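Local coordinates for uncharacterized peroxidase-related protein (Silicibacter sp., PDB 2PFX) that is of unknown function but probably acts as a peroxidase-related oxidoreductase of the AhpD-like kind, at residues K85-L90 against A179-A184. Residues are numbered along the deposited sequence; the frame is centred on the assembly and turned at random.
Sequences KCFYCL and AMMPNA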
loop_
_atom_site.group_PDB
_atom_site.type_symbol
_atom_site.label_atom_id
_atom_site.label_comp_id
_atom_site.label_asym_id
_atom_site.label_seq_id
_atom_site.Cartn_x
_atom_site.Cartn_y
_atom_site.Cartn_z
ATOM N N LYS A 85 8.706 -11.015 -5.282
ATOM C CA LYS A 85 8.441 -12.377 -4.812
ATOM C C LYS A 85 8.304 -13.367 -5.959
ATOM O O LYS A 85 7.402 -14.209 -6.051
ATOM C CB LYS A 85 7.216 -12.384 -3.892
ATOM C CG LYS A 85 7.307 -11.413 -2.737
ATOM C CD LYS A 85 6.748 -11.823 -1.395
ATOM C CE LYS A 85 7.785 -12.004 -0.301
ATOM N NZ LYS A 85 7.762 -10.984 0.788
ATOM N N CYS A 86 9.274 -13.257 -6.862
ATOM C CA CYS A 86 9.401 -14.131 -8.004
ATOM C C CYS A 86 10.211 -15.383 -7.700
ATOM O O CYS A 86 11.430 -15.368 -7.668
ATOM C CB CYS A 86 10.071 -13.381 -9.164
ATOM S SG CYS A 86 10.021 -14.475 -10.639
ATOM N N PHE A 87 9.528 -16.501 -7.484
ATOM C CA PHE A 87 10.164 -17.786 -7.206
ATOM C C PHE A 87 11.223 -18.184 -8.222
ATOM O O PHE A 87 12.320 -18.563 -7.796
ATOM C CB PHE A 87 9.080 -18.888 -7.123
ATOM C CG PHE A 87 9.611 -20.253 -6.725
ATOM C CD1 PHE A 87 10.304 -20.507 -5.561
ATOM C CD2 PHE A 87 9.415 -21.321 -7.590
ATOM C CE1 PHE A 87 10.809 -21.759 -5.274
ATOM C CE2 PHE A 87 9.893 -22.573 -7.297
ATOM C CZ PHE A 87 10.599 -22.820 -6.129
ATOM N N TYR A 88 10.918 -18.150 -9.520
ATOM C CA TYR A 88 11.848 -18.588 -10.548
ATOM C C TYR A 88 13.178 -17.847 -10.348
ATOM O O TYR A 88 14.272 -18.415 -10.336
ATOM C CB TYR A 88 11.320 -18.400 -11.994
ATOM C CG TYR A 88 12.341 -18.861 -13.020
ATOM C CD1 TYR A 88 13.376 -18.103 -13.556
ATOM C CD2 TYR A 88 12.257 -20.173 -13.506
ATOM C CE1 TYR A 88 14.267 -18.569 -14.470
ATOM C CE2 TYR A 88 13.153 -20.665 -14.431
ATOM C CZ TYR A 88 14.160 -19.867 -14.914
ATOM O OH TYR A 88 15.072 -20.295 -15.843
ATOM N N CYS A 89 13.040 -16.528 -10.341
ATOM C CA CYS A 89 14.202 -15.662 -10.470
ATOM C C CYS A 89 14.965 -15.668 -9.157
ATOM O O CYS A 89 16.189 -15.565 -9.160
ATOM C CB CYS A 89 13.728 -14.259 -10.872
ATOM S SG CYS A 89 12.934 -14.202 -12.510
ATOM N N LEU A 90 14.246 -15.812 -8.043
ATOM C CA LEU A 90 14.917 -15.845 -6.739
ATOM C C LEU A 90 15.799 -17.085 -6.645
ATOM O O LEU A 90 16.901 -17.055 -6.101
ATOM C CB LEU A 90 13.922 -15.775 -5.592
ATOM C CG LEU A 90 13.392 -14.376 -5.248
ATOM C CD1 LEU A 90 12.125 -14.423 -4.409
ATOM C CD2 LEU A 90 14.505 -13.584 -4.549
ATOM N N ALA A 179 3.605 -19.119 -14.131
ATOM C CA ALA A 179 4.004 -20.163 -13.214
ATOM C C ALA A 179 5.235 -20.888 -13.736
ATOM O O ALA A 179 5.326 -22.116 -13.743
ATOM C CB ALA A 179 2.849 -21.116 -12.967
HETATM N N MSE A 180 6.215 -20.093 -14.154
HETATM C CA MSE A 180 7.491 -20.612 -14.634
HETATM C C MSE A 180 8.274 -21.247 -13.500
HETATM O O MSE A 180 8.472 -20.663 -12.430
HETATM C CB MSE A 180 8.318 -19.498 -15.273
HETATM C CG MSE A 180 9.523 -20.007 -16.036
HETATM SE SE MSE A 180 10.525 -18.539 -16.730
HETATM C CE MSE A 180 9.274 -18.083 -18.108
HETATM N N MSE A 181 8.736 -22.480 -13.734
HETATM C CA MSE A 181 9.381 -23.195 -12.633
HETATM C C MSE A 181 10.883 -23.255 -12.767
HETATM O O MSE A 181 11.416 -23.620 -13.822
HETATM C CB MSE A 181 8.788 -24.610 -12.601
HETATM C CG MSE A 181 7.418 -24.669 -11.955
HETATM SE SE MSE A 181 7.361 -24.065 -10.130
HETATM C CE MSE A 181 8.424 -25.569 -9.519
ATOM N N PRO A 182 11.616 -22.913 -11.715
ATOM C CA PRO A 182 13.083 -23.060 -11.818
ATOM C C PRO A 182 13.566 -24.506 -11.796
ATOM O O PRO A 182 13.011 -25.422 -11.187
ATOM C CB PRO A 182 13.543 -22.271 -10.594
ATOM C CG PRO A 182 12.431 -22.479 -9.612
ATOM C CD PRO A 182 11.164 -22.382 -10.421
ATOM N N ASN A 183 14.669 -24.745 -12.524
ATOM C CA ASN A 183 15.289 -26.050 -12.615
ATOM C C ASN A 183 15.642 -26.536 -11.225
ATOM O O ASN A 183 16.223 -25.841 -10.401
ATOM C CB ASN A 183 16.569 -26.037 -13.462
ATOM C CG ASN A 183 16.369 -25.519 -14.868
ATOM O OD1 ASN A 183 16.016 -24.344 -15.004
ATOM N ND2 ASN A 183 16.591 -26.361 -15.876
ATOM N N ALA A 184 15.301 -27.787 -10.952
ATOM C CA ALA A 184 15.481 -28.301 -9.594
ATOM C C ALA A 184 16.933 -28.241 -9.150
ATOM O O ALA A 184 17.184 -28.155 -7.948
ATOM C CB ALA A 184 14.933 -29.720 -9.526
HETATM O O HOH W 1 8.295 -18.014 -10.986
#
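Tyr88, in the first turn of helix 87-101, lies against the backbone of Met180 to Pro182 as the chain leaves helix 155-178. Tyr88 CB sits 3.7 Å from Met180 O. With CG anti to the backbone N (chi1 179°), the ring reaches along the loop: Tyr88 CD2 comes within 3.3 Å of Pro182 N, CE2 nears Met181 O, and OH is hydrogen-bonded to Val40 N at helix 39-44. The selenium of Met180, a selenomethionine, stands over one ring face, 4.0 Å from the centroid of the Tyr88 ring and 8° off the normal, a Met-aromatic contact. Water 1 joins the backbones, accepting from Tyr88 N and donating to Met180 O. Phe87 sets its CE2 corner 3.4 Å from Pro182 CD, the two side chains crossing at about a right angle, while Met181, also selenomethionine, folds its CE back to the rim of the Phe87 ring in the conformer given. With an alanine at Phe87, Pro182 CG and CD would probably lose their aromatic partner, as would Met109 of a second subunit. Just before, Cys86 occupies the N-cap, its SG accepting a weak bond from Cys89 N at 3.7 Å. The spacing is that of a Cys-X-X-Cys motif at a helix start, as in the redox centre of AhpD-like all-helical proteins; Phe87 and Tyr88, between the cysteines, pack on Met180 to Asn183, while the cysteine side chains touch helix 155-178.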